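Long-range contacts in probable glutathione S-transferase GSTU1 (Oryza sativa, PDB 1OYJ), which conjugates reduced glutathione to a wide range of exogenous and endogenous hydrophobic electrophiles: residues F17-R22 with H210-E215; W175-E180 with K216-V221; L9-V14 with F32-E37. All coordinates share one frame; numbering follows the deposited sequence.

From the N terminus, strand 7-11 runs into helix 16-28, and strand 33-36 then comes back to lie beside the first strand: interaction 3 closes this short beta-alpha-beta loop. Helix 16-28, inside that loop, has its own distant partner, the 210-215 turn, so interaction 1 crosses interaction 3 and joins the thioredoxin-like N-terminal domain to the helical C-terminal one. Interaction 2 closes a loop of 35 residues between two C-terminal helices. It comes after interaction 3 in series but crosses interaction 1, since 210-215 falls between its segments. Arg22 of interaction 1 and Asp11 of interaction 3 form a salt bridge, while Lys216 makes a cation-pi contact with Trp13, linking interactions 2 and 3.

Interaction 1 (F17-R22 with H210-E215); sequences FGQRCR and HLPSPE. With GSH (glutathione), chain N.
His210 ND1 shares a water with Arg22: the water lies 2.7 Å from ND1, in the plane of the imidazole, and accepts from Arg22 NH2 at 3.1 Å. The same two residues also meet directly, through carbon. Arg22 CB sits over the middle of one face of the His210 ring, 3.4 Å from its centroid and only 12° off the normal, a clean CH-pi contact. Beyond CB the arginine chain bends at chi3 (-123°), and its guanidinium ends up almost perpendicular to the imidazole, with the planes 89° apart. There NE forms a salt bridge with Asp11 and NH2 also donates to Trp13 O, so the charge is engaged within the N-terminal domain.

One turn earlier, Gln19 sends its extended chain toward the rest of the turn, slanting across Leu211 and meeting Pro212 from the opposite direction. Its CG is 3.6 Å from His210 O, OE1 lies 3.5 Å from Leu211 CD2, and NE2 comes within 3.4 Å of Pro212 CD while donating to Trp13 O. Gln19 CG also lies over one face of the Arg22 guanidinium, toward its rim. At the start of the helix Phe17 faces the active site instead: CB1 of glutathione lies over the centre of its ring, 3.9 Å above the plane, and the thiol sulfur is at its edge.

With no direct hydrogen bond between the segments, the C-terminal turn is held to this helix by carbon contacts and one bridging water, while Gln19 NE2 and the Arg22 guanidinium are bound to the end of strand 7-11 and the loop after it.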
loop_
_atom_site.group_PDB
_atom_site.type_symbol
_atom_site.label_atom_id
_atom_site.label_comp_id
_atom_site.label_asym_id
_atom_site.label_seq_id
_atom_site.Cartn_x
_atom_site.Cartn_y
_atom_site.Cartn_z
ATOM N N PHE A 17 -5.545 -6.115 11.381
ATOM C CA PHE A 17 -5.776 -4.950 10.570
ATOM C C PHE A 17 -6.809 -4.018 11.208
ATOM O O PHE A 17 -6.623 -2.810 11.312
ATOM C CB PHE A 17 -6.236 -5.387 9.180
ATOM C CG PHE A 17 -5.261 -6.271 8.482
ATOM C CD1 PHE A 17 -5.524 -7.591 8.289
ATOM C CD2 PHE A 17 -4.108 -5.754 7.995
ATOM C CE1 PHE A 17 -4.643 -8.404 7.594
ATOM C CE2 PHE A 17 -3.216 -6.558 7.320
ATOM C CZ PHE A 17 -3.503 -7.888 7.156
ATOM N N GLY A 18 -7.892 -4.592 11.738
ATOM C CA GLY A 18 -8.890 -3.789 12.467
ATOM C C GLY A 18 -8.320 -3.301 13.803
ATOM O O GLY A 18 -8.488 -2.188 14.202
ATOM N N GLN A 19 -7.511 -4.103 14.438
ATOM C CA GLN A 19 -6.860 -3.656 15.644
ATOM C C GLN A 19 -5.990 -2.385 15.453
ATOM O O GLN A 19 -5.910 -1.577 16.343
ATOM C CB GLN A 19 -6.076 -4.788 16.275
ATOM C CG GLN A 19 -7.021 -5.867 16.930
ATOM C CD GLN A 19 -6.291 -7.160 17.101
ATOM O OE1 GLN A 19 -5.118 -7.182 16.884
ATOM N NE2 GLN A 19 -6.991 -8.253 17.450
ATOM N N ARG A 20 -5.315 -2.242 14.301
ATOM C CA ARG A 20 -4.665 -1.049 14.021
ATOM C C ARG A 20 -5.541 0.166 14.223
ATOM O O ARG A 20 -5.078 1.149 14.794
ATOM C CB ARG A 20 -4.104 -0.941 12.586
ATOM C CG ARG A 20 -3.094 -1.955 12.199
ATOM C CD ARG A 20 -2.838 -2.002 10.720
ATOM N NE ARG A 20 -1.675 -2.790 10.397
ATOM C CZ ARG A 20 -1.225 -3.007 9.184
ATOM N NH1 ARG A 20 -1.957 -2.679 8.118
ATOM N NH2 ARG A 20 -0.057 -3.586 9.022
ATOM N N CYS A 21 -6.709 0.144 13.626
ATOM C CA CYS A 21 -7.553 1.274 13.618
ATOM C C CYS A 21 -8.110 1.465 15.039
ATOM O O CYS A 21 -8.347 2.586 15.483
ATOM C CB CYS A 21 -8.725 1.044 12.684
ATOM S SG CYS A 21 -8.292 0.516 11.036
ATOM N N ARG A 22 -8.375 0.365 15.746
ATOM C CA ARG A 22 -8.807 0.528 17.171
ATOM C C ARG A 22 -7.747 1.291 18.019
ATOM O O ARG A 22 -8.125 2.213 18.806
ATOM C CB ARG A 22 -9.130 -0.805 17.908
ATOM C CG ARG A 22 -10.370 -1.572 17.260
ATOM C CD ARG A 22 -10.559 -3.040 17.705
ATOM N NE ARG A 22 -10.555 -3.970 16.623
ATOM C CZ ARG A 22 -10.454 -5.266 16.779
ATOM N NH1 ARG A 22 -10.403 -6.040 15.724
ATOM N NH2 ARG A 22 -10.333 -5.781 17.985
ATOM N N HIS A 210 -6.855 -3.142 23.166
ATOM C CA HIS A 210 -7.262 -3.712 21.929
ATOM C C HIS A 210 -6.579 -4.993 21.440
ATOM O O HIS A 210 -7.061 -5.609 20.506
ATOM C CB HIS A 210 -7.241 -2.561 20.910
ATOM C CG HIS A 210 -8.342 -1.553 21.174
ATOM N ND1 HIS A 210 -9.667 -1.913 21.147
ATOM C CD2 HIS A 210 -8.316 -0.222 21.380
ATOM C CE1 HIS A 210 -10.407 -0.847 21.445
ATOM N NE2 HIS A 210 -9.611 0.194 21.575
ATOM N N LEU A 211 -5.454 -5.433 22.053
ATOM C CA LEU A 211 -4.894 -6.680 21.597
ATOM C C LEU A 211 -5.352 -7.899 22.447
ATOM O O LEU A 211 -5.350 -7.826 23.632
ATOM C CB LEU A 211 -3.442 -6.629 21.640
ATOM C CG LEU A 211 -2.771 -5.566 20.736
ATOM C CD1 LEU A 211 -1.286 -5.943 20.507
ATOM C CD2 LEU A 211 -3.521 -5.449 19.439
ATOM N N PRO A 212 -5.668 -9.034 21.846
ATOM C CA PRO A 212 -5.920 -10.229 22.653
ATOM C C PRO A 212 -4.566 -10.742 23.147
ATOM O O PRO A 212 -3.524 -10.293 22.683
ATOM C CB PRO A 212 -6.503 -11.201 21.701
ATOM C CG PRO A 212 -6.406 -10.573 20.370
ATOM C CD PRO A 212 -5.720 -9.285 20.421
ATOM N N SER A 213 -4.609 -11.702 24.059
ATOM C CA SER A 213 -3.415 -12.270 24.592
ATOM C C SER A 213 -2.760 -13.220 23.568
ATOM O O SER A 213 -3.427 -13.813 22.734
ATOM C CB SER A 213 -3.771 -13.041 25.854
ATOM O OG SER A 213 -4.427 -14.245 25.561
ATOM N N PRO A 214 -1.482 -13.457 23.693
ATOM C CA PRO A 214 -0.860 -14.443 22.782
ATOM C C PRO A 214 -1.503 -15.823 22.842
ATOM O O PRO A 214 -1.545 -16.544 21.815
ATOM C CB PRO A 214 0.585 -14.516 23.267
ATOM C CG PRO A 214 0.803 -13.234 24.077
ATOM C CD PRO A 214 -0.503 -12.826 24.631
ATOM N N GLU A 215 -2.028 -16.203 24.020
ATOM C CA GLU A 215 -2.587 -17.523 24.168
ATOM C C GLU A 215 -3.925 -17.579 23.435
ATOM O O GLU A 215 -4.277 -18.543 22.792
ATOM C CB GLU A 215 -2.808 -17.807 25.678
ATOM C CG GLU A 215 -1.548 -18.034 26.495
ATOM C CD GLU A 215 -0.898 -16.730 26.990
ATOM O OE1 GLU A 215 -1.451 -15.604 26.801
ATOM O OE2 GLU A 215 0.252 -16.844 27.508
HETATM N N1 GSH N . -5.570 -4.981 3.134
HETATM C CA1 GSH N . -6.376 -5.202 4.290
HETATM C C1 GSH N . -6.436 -4.155 5.336
HETATM O O11 GSH N . -7.370 -3.765 6.004
HETATM O O12 GSH N . -5.348 -3.665 5.548
HETATM C CB1 GSH N . -6.837 -6.595 4.662
HETATM C CG1 GSH N . -7.906 -6.709 5.755
HETATM C CD1 GSH N . -8.304 -8.173 5.901
HETATM O OE1 GSH N . -7.523 -9.022 5.505
HETATM N N2 GSH N . -9.456 -8.489 6.494
HETATM C CA2 GSH N . -9.875 -9.860 6.649
HETATM C C2 GSH N . -11.197 -9.963 5.869
HETATM O O2 GSH N . -12.050 -9.147 6.152
HETATM C CB2 GSH N . -10.072 -10.115 8.143
HETATM S SG2 GSH N . -8.460 -10.190 9.018
HETATM N N3 GSH N . -11.353 -10.735 4.793
HETATM C CA3 GSH N . -12.682 -11.397 4.821
HETATM C C3 GSH N . -12.890 -12.867 4.460
HETATM O O31 GSH N . -13.866 -13.238 3.730
HETATM O O32 GSH N . -12.141 -13.713 4.925
HETATM O O HOH W 1 -10.741 -4.388 20.757
#

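Interaction 2 (W175-E180 with K216-V221)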
loop_
_atom_site.group_PDB
_atom_site.type_symbol
_atom_site.label_atom_id
_atom_site.label_comp_id
_atom_site.label_asym_id
_atom_site.label_seq_id
_atom_site.Cartn_x
_atom_site.Cartn_y
_atom_site.Cartn_z
ATOM N N TRP A 175 0.721 -12.299 17.785
ATOM C CA TRP A 175 0.946 -13.515 17.036
ATOM C C TRP A 175 2.365 -13.994 17.182
ATOM O O TRP A 175 2.698 -15.063 16.655
ATOM C CB TRP A 175 0.607 -13.258 15.551
ATOM C CG TRP A 175 -0.781 -12.789 15.309
ATOM C CD1 TRP A 175 -1.313 -11.668 15.704
ATOM C CD2 TRP A 175 -1.825 -13.487 14.614
ATOM N NE1 TRP A 175 -2.616 -11.566 15.297
ATOM C CE2 TRP A 175 -2.948 -12.682 14.622
ATOM C CE3 TRP A 175 -1.911 -14.696 13.981
ATOM C CZ2 TRP A 175 -4.139 -13.042 14.004
ATOM C CZ3 TRP A 175 -3.118 -15.055 13.429
ATOM C CH2 TRP A 175 -4.182 -14.233 13.422
ATOM N N PHE A 176 3.234 -13.252 17.871
ATOM C CA PHE A 176 4.641 -13.660 17.901
ATOM C C PHE A 176 4.763 -15.093 18.496
ATOM O O PHE A 176 5.466 -15.949 17.986
ATOM C CB PHE A 176 5.552 -12.694 18.659
ATOM C CG PHE A 176 5.951 -11.440 17.871
ATOM C CD1 PHE A 176 5.479 -11.201 16.590
ATOM C CD2 PHE A 176 6.757 -10.485 18.476
ATOM C CE1 PHE A 176 5.811 -10.062 15.927
ATOM C CE2 PHE A 176 7.131 -9.339 17.717
ATOM C CZ PHE A 176 6.632 -9.139 16.518
ATOM N N TYR A 177 3.974 -15.341 19.519
ATOM C CA TYR A 177 4.008 -16.608 20.232
ATOM C C TYR A 177 3.663 -17.712 19.292
ATOM O O TYR A 177 4.370 -18.701 19.266
ATOM C CB TYR A 177 3.106 -16.582 21.494
ATOM C CG TYR A 177 2.986 -17.953 22.177
ATOM C CD1 TYR A 177 4.067 -18.519 22.870
ATOM C CD2 TYR A 177 1.826 -18.691 22.096
ATOM C CE1 TYR A 177 3.965 -19.828 23.504
ATOM C CE2 TYR A 177 1.707 -19.949 22.733
ATOM C CZ TYR A 177 2.784 -20.519 23.433
ATOM O OH TYR A 177 2.684 -21.776 24.045
ATOM N N SER A 178 2.609 -17.527 18.502
ATOM C CA SER A 178 2.193 -18.478 17.516
ATOM C C SER A 178 3.269 -18.686 16.423
ATOM O O SER A 178 3.452 -19.816 15.969
ATOM C CB SER A 178 0.854 -18.041 16.889
ATOM O OG SER A 178 -0.188 -18.004 17.850
ATOM N N TYR A 179 3.957 -17.621 16.041
ATOM C CA TYR A 179 5.029 -17.749 15.063
ATOM C C TYR A 179 6.124 -18.602 15.657
ATOM O O TYR A 179 6.702 -19.413 14.936
ATOM C CB TYR A 179 5.667 -16.417 14.700
ATOM C CG TYR A 179 4.749 -15.401 14.045
ATOM C CD1 TYR A 179 3.588 -15.756 13.457
ATOM C CD2 TYR A 179 5.106 -14.119 13.988
ATOM C CE1 TYR A 179 2.763 -14.792 12.899
ATOM C CE2 TYR A 179 4.323 -13.191 13.407
ATOM C CZ TYR A 179 3.160 -13.530 12.890
ATOM O OH TYR A 179 2.391 -12.513 12.304
ATOM N N GLU A 180 6.398 -18.383 16.950
ATOM C CA GLU A 180 7.398 -19.154 17.688
ATOM C C GLU A 180 7.154 -20.617 17.746
ATOM O O GLU A 180 8.064 -21.436 17.420
ATOM C CB GLU A 180 7.664 -18.640 19.118
ATOM C CG GLU A 180 8.392 -17.314 19.130
ATOM C CD GLU A 180 8.497 -16.655 20.495
ATOM O OE1 GLU A 180 7.680 -16.944 21.376
ATOM O OE2 GLU A 180 9.429 -15.882 20.674
ATOM N N LYS A 216 -4.697 -16.520 23.517
ATOM C CA LYS A 216 -5.928 -16.519 22.763
ATOM C C LYS A 216 -5.712 -16.595 21.251
ATOM O O LYS A 216 -6.405 -17.321 20.539
ATOM C CB LYS A 216 -6.703 -15.264 23.101
ATOM C CG LYS A 216 -8.093 -15.344 22.526
ATOM C CD LYS A 216 -9.141 -14.804 23.290
ATOM C CE LYS A 216 -10.487 -14.990 22.560
ATOM N NZ LYS A 216 -11.542 -14.623 23.401
ATOM N N VAL A 217 -4.689 -15.933 20.769
ATOM C CA VAL A 217 -4.352 -15.986 19.353
ATOM C C VAL A 217 -3.848 -17.346 18.996
ATOM O O VAL A 217 -4.254 -17.878 17.993
ATOM C CB VAL A 217 -3.334 -14.893 18.932
ATOM C CG1 VAL A 217 -2.819 -15.040 17.488
ATOM C CG2 VAL A 217 -3.930 -13.510 19.072
ATOM N N TYR A 218 -3.091 -17.977 19.867
ATOM C CA TYR A 218 -2.575 -19.319 19.539
ATOM C C TYR A 218 -3.707 -20.306 19.401
ATOM O O TYR A 218 -3.614 -21.238 18.613
ATOM C CB TYR A 218 -1.637 -19.838 20.568
ATOM C CG TYR A 218 -0.915 -21.159 20.214
ATOM C CD1 TYR A 218 -0.263 -21.315 19.020
ATOM C CD2 TYR A 218 -0.906 -22.220 21.095
ATOM C CE1 TYR A 218 0.406 -22.465 18.711
ATOM C CE2 TYR A 218 -0.237 -23.406 20.772
ATOM C CZ TYR A 218 0.405 -23.496 19.584
ATOM O OH TYR A 218 1.054 -24.626 19.203
ATOM N N ASP A 219 -4.734 -20.124 20.224
ATOM C CA ASP A 219 -5.930 -20.957 20.177
ATOM C C ASP A 219 -6.698 -20.723 18.888
ATOM O O ASP A 219 -7.146 -21.668 18.190
ATOM C CB ASP A 219 -6.753 -20.624 21.396
ATOM C CG ASP A 219 -6.312 -21.417 22.603
ATOM O OD1 ASP A 219 -5.556 -22.441 22.467
ATOM O OD2 ASP A 219 -6.656 -21.041 23.719
ATOM N N PHE A 220 -6.770 -19.485 18.460
ATOM C CA PHE A 220 -7.399 -19.205 17.151
ATOM C C PHE A 220 -6.550 -19.864 16.003
ATOM O O PHE A 220 -7.121 -20.450 15.075
ATOM C CB PHE A 220 -7.536 -17.736 16.953
ATOM C CG PHE A 220 -8.234 -17.366 15.742
ATOM C CD1 PHE A 220 -9.593 -17.481 15.660
ATOM C CD2 PHE A 220 -7.546 -16.854 14.668
ATOM C CE1 PHE A 220 -10.266 -17.181 14.482
ATOM C CE2 PHE A 220 -8.200 -16.504 13.527
ATOM C CZ PHE A 220 -9.592 -16.658 13.447
ATOM N N VAL A 221 -5.222 -19.798 16.088
ATOM C CA VAL A 221 -4.395 -20.364 15.045
ATOM C C VAL A 221 -4.698 -21.860 15.001
ATOM O O VAL A 221 -4.631 -22.514 13.956
ATOM C CB VAL A 221 -2.970 -20.147 15.362
ATOM C CG1 VAL A 221 -2.089 -21.007 14.528
ATOM C CG2 VAL A 221 -2.658 -18.699 15.120
#
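The Trp175 indole carries Val217 on one face: CG1 lies over the ring system, 3.6 Å from the centroid of the five-membered ring, in a CH-pi contact. That methyl is placed there by the first torsion of Val217, which sets CG1 anti to the backbone N (172°). Farther along the indole, Val221 CG2 approaches CZ3 obliquely at 4.0 Å, and Phe220 makes a looser contact with CH2. A second aromatic pair lies on the outer side. Tyr177 turns its edge to the face of Tyr218 in a T-shaped stack, centroids 5.3 Å apart and planes at 76°. Between the two aromatic groups sits Ser178, whose OG reaches the edge of the Tyr218 ring, 3.5 Å from CD1, and also touches Val221 CG2; its small side chain fits where the backbones come close.

The segment axes of 176-180 and 216-221 approach to 8.8 Å and cross at -52°. Trp175 and Phe220 also rest on Val14, the neighbour in sequence of the glutathione-binding Ser15, and Val221 touches Trp123 of helix 97-124. This is side-chain packing between helices of the all-helical C-terminal domain of the glutathione transferase fold.

Interaction 3 (L9-V14 with F32-E37)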
loop_
_atom_site.group_PDB
_atom_site.type_symbol
_atom_site.label_atom_id
_atom_site.label_comp_id
_atom_site.label_asym_id
_atom_site.label_seq_id
_atom_site.Cartn_x
_atom_site.Cartn_y
_atom_site.Cartn_z
ATOM N N LEU A 9 -16.939 1.218 13.384
ATOM C CA LEU A 9 -15.900 0.367 12.875
ATOM C C LEU A 9 -16.448 -1.013 12.684
ATOM O O LEU A 9 -16.910 -1.634 13.677
ATOM C CB LEU A 9 -14.728 0.384 13.831
ATOM C CG LEU A 9 -13.478 -0.377 13.314
ATOM C CD1 LEU A 9 -12.775 0.374 12.159
ATOM C CD2 LEU A 9 -12.434 -0.518 14.500
ATOM N N LEU A 10 -16.506 -1.479 11.438
ATOM C CA LEU A 10 -16.923 -2.831 11.146
ATOM C C LEU A 10 -15.639 -3.644 11.274
ATOM O O LEU A 10 -14.640 -3.354 10.611
ATOM C CB LEU A 10 -17.508 -2.952 9.755
ATOM C CG LEU A 10 -18.552 -1.902 9.386
ATOM C CD1 LEU A 10 -19.249 -2.244 8.013
ATOM C CD2 LEU A 10 -19.644 -1.894 10.471
ATOM N N ASP A 11 -15.643 -4.673 12.109
ATOM C CA ASP A 11 -14.389 -5.367 12.379
ATOM C C ASP A 11 -14.630 -6.841 12.756
ATOM O O ASP A 11 -15.795 -7.347 12.749
ATOM C CB ASP A 11 -13.745 -4.500 13.449
ATOM C CG ASP A 11 -12.219 -4.622 13.559
ATOM O OD1 ASP A 11 -11.595 -5.554 12.994
ATOM O OD2 ASP A 11 -11.605 -3.759 14.235
ATOM N N PHE A 12 -13.565 -7.561 13.038
ATOM C CA PHE A 12 -13.582 -8.956 13.406
ATOM C C PHE A 12 -12.599 -8.980 14.580
ATOM O O PHE A 12 -11.467 -8.422 14.462
ATOM C CB PHE A 12 -13.148 -9.839 12.248
ATOM C CG PHE A 12 -13.045 -11.285 12.619
ATOM C CD1 PHE A 12 -14.106 -11.905 13.204
ATOM C CD2 PHE A 12 -11.955 -12.038 12.281
ATOM C CE1 PHE A 12 -14.073 -13.272 13.556
ATOM C CE2 PHE A 12 -11.915 -13.421 12.601
ATOM C CZ PHE A 12 -12.969 -14.021 13.278
ATOM N N TRP A 13 -12.983 -9.540 15.721
ATOM C CA TRP A 13 -12.170 -9.377 16.977
ATOM C C TRP A 13 -10.665 -9.614 16.875
ATOM O O TRP A 13 -9.868 -8.826 17.360
ATOM C CB TRP A 13 -12.817 -10.236 18.118
ATOM C CG TRP A 13 -12.653 -11.686 17.935
ATOM C CD1 TRP A 13 -13.420 -12.460 17.253
ATOM C CD2 TRP A 13 -11.613 -12.483 18.449
ATOM N NE1 TRP A 13 -12.922 -13.744 17.193
ATOM C CE2 TRP A 13 -11.820 -13.788 17.985
ATOM C CE3 TRP A 13 -10.522 -12.229 19.266
ATOM C CZ2 TRP A 13 -10.948 -14.829 18.250
ATOM C CZ3 TRP A 13 -9.684 -13.258 19.573
ATOM C CH2 TRP A 13 -9.901 -14.535 19.103
ATOM N N VAL A 14 -10.271 -10.718 16.272
ATOM C CA VAL A 14 -8.860 -11.151 16.202
ATOM C C VAL A 14 -8.072 -10.488 15.047
ATOM O O VAL A 14 -6.866 -10.685 14.917
ATOM C CB VAL A 14 -8.815 -12.688 16.047
ATOM C CG1 VAL A 14 -9.144 -13.072 14.567
ATOM C CG2 VAL A 14 -7.446 -13.259 16.442
ATOM N N PHE A 32 -15.553 5.229 19.338
ATOM C CA PHE A 32 -16.248 4.705 18.154
ATOM C C PHE A 32 -17.134 3.555 18.528
ATOM O O PHE A 32 -16.905 2.884 19.495
ATOM C CB PHE A 32 -15.181 4.232 17.129
ATOM C CG PHE A 32 -14.251 3.172 17.682
ATOM C CD1 PHE A 32 -14.508 1.843 17.472
ATOM C CD2 PHE A 32 -13.185 3.514 18.479
ATOM C CE1 PHE A 32 -13.730 0.893 17.963
ATOM C CE2 PHE A 32 -12.312 2.544 18.958
ATOM C CZ PHE A 32 -12.609 1.223 18.711
ATOM N N GLU A 33 -18.130 3.289 17.709
ATOM C CA GLU A 33 -18.945 2.133 17.884
ATOM C C GLU A 33 -18.355 0.940 17.165
ATOM O O GLU A 33 -18.226 0.955 15.944
ATOM C CB GLU A 33 -20.343 2.418 17.319
ATOM C CG GLU A 33 -21.260 1.221 17.422
ATOM C CD GLU A 33 -22.591 1.376 16.724
ATOM O OE1 GLU A 33 -23.001 2.488 16.329
ATOM O OE2 GLU A 33 -23.215 0.320 16.531
ATOM N N TYR A 34 -18.001 -0.104 17.913
ATOM C CA TYR A 34 -17.470 -1.311 17.320
ATOM C C TYR A 34 -18.587 -2.295 16.930
ATOM O O TYR A 34 -19.428 -2.680 17.794
ATOM C CB TYR A 34 -16.648 -1.980 18.401
ATOM C CG TYR A 34 -15.984 -3.242 17.980
ATOM C CD1 TYR A 34 -14.683 -3.208 17.446
ATOM C CD2 TYR A 34 -16.617 -4.435 18.082
ATOM C CE1 TYR A 34 -14.040 -4.366 17.084
ATOM C CE2 TYR A 34 -16.008 -5.616 17.701
ATOM C CZ TYR A 34 -14.719 -5.585 17.180
ATOM O OH TYR A 34 -14.138 -6.766 16.762
ATOM N N ARG A 35 -18.592 -2.764 15.697
ATOM C CA ARG A 35 -19.545 -3.784 15.304
ATOM C C ARG A 35 -18.836 -5.026 14.848
ATOM O O ARG A 35 -18.035 -4.956 13.920
ATOM C CB ARG A 35 -20.446 -3.276 14.191
ATOM C CG ARG A 35 -21.170 -1.989 14.539
ATOM C CD ARG A 35 -22.338 -1.716 13.658
ATOM N NE ARG A 35 -23.028 -0.487 14.022
ATOM C CZ ARG A 35 -23.719 0.251 13.171
ATOM N NH1 ARG A 35 -24.300 1.371 13.558
ATOM N NH2 ARG A 35 -23.806 -0.121 11.908
ATOM N N GLU A 36 -19.080 -6.153 15.521
ATOM C CA GLU A 36 -18.468 -7.421 15.193
ATOM C C GLU A 36 -19.086 -8.055 13.937
ATOM O O GLU A 36 -20.282 -8.398 13.913
ATOM C CB GLU A 36 -18.622 -8.393 16.362
ATOM C CG GLU A 36 -17.933 -9.729 16.142
ATOM C CD GLU A 36 -16.402 -9.639 16.306
ATOM O OE1 GLU A 36 -15.944 -8.822 17.067
ATOM O OE2 GLU A 36 -15.690 -10.402 15.656
ATOM N N GLU A 37 -18.303 -8.338 12.929
ATOM C CA GLU A 37 -18.878 -9.001 11.774
ATOM C C GLU A 37 -18.613 -10.490 11.750
ATOM O O GLU A 37 -17.539 -10.900 12.045
ATOM C CB GLU A 37 -18.270 -8.439 10.487
ATOM C CG GLU A 37 -18.720 -7.031 10.157
ATOM C CD GLU A 37 -20.044 -7.024 9.398
ATOM O OE1 GLU A 37 -20.395 -8.067 8.799
ATOM O OE2 GLU A 37 -20.669 -5.949 9.339
#
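Glu36 reaches Trp13 because its CG stands anti to the backbone N (chi1 -176°) and the chain then bends at chi2 (76°), bringing the carboxylate to the loop just past the neighbouring strand. There OE2 takes the Trp13 backbone N-H on its syn lone pair, at 2.8 Å from Trp13 N and 157° at the hydrogen. The same oxygen lies in the plane of the indole, at its edge near CD1. Tyr34, likewise with CG anti to its N, sends its hydroxyl to the other oxygen: OH donates to Glu36 OE1 at 2.8 Å, from above the carboxylate plane. On the way its ring passes Asp11, CE1 lying 3.6 Å from Asp11 CB. A leucine in place of Tyr34 would probably leave Glu36 OE1 without this donor, open a gap beside Asp11 and let the carboxylate swing away from Trp13 N.

Behind these side chains the backbones pair as parallel strands. Leu9 N bonds to Glu33 O (2.9 Å), Arg35 N to Leu9 O (2.9 Å), Asp11 N to Arg35 O (3.0 Å) and Glu37 N to Asp11 O (2.7 Å). Arg35 lies alongside Leu10 and grips Glu33 side-on in a salt bridge.

Strand 33-36 is the outermost on this side of the sheet; strand 7-11 passes its other edge to Val58. Helix 16-28 covers the face bearing Leu9, Asp11 and Tyr34, with Arg22 bound to Asp11, and helix 44-49 packs on Leu10 and Arg35 on the opposite face, completing the surroundings of this thioredoxin-like beta-alpha-beta unit.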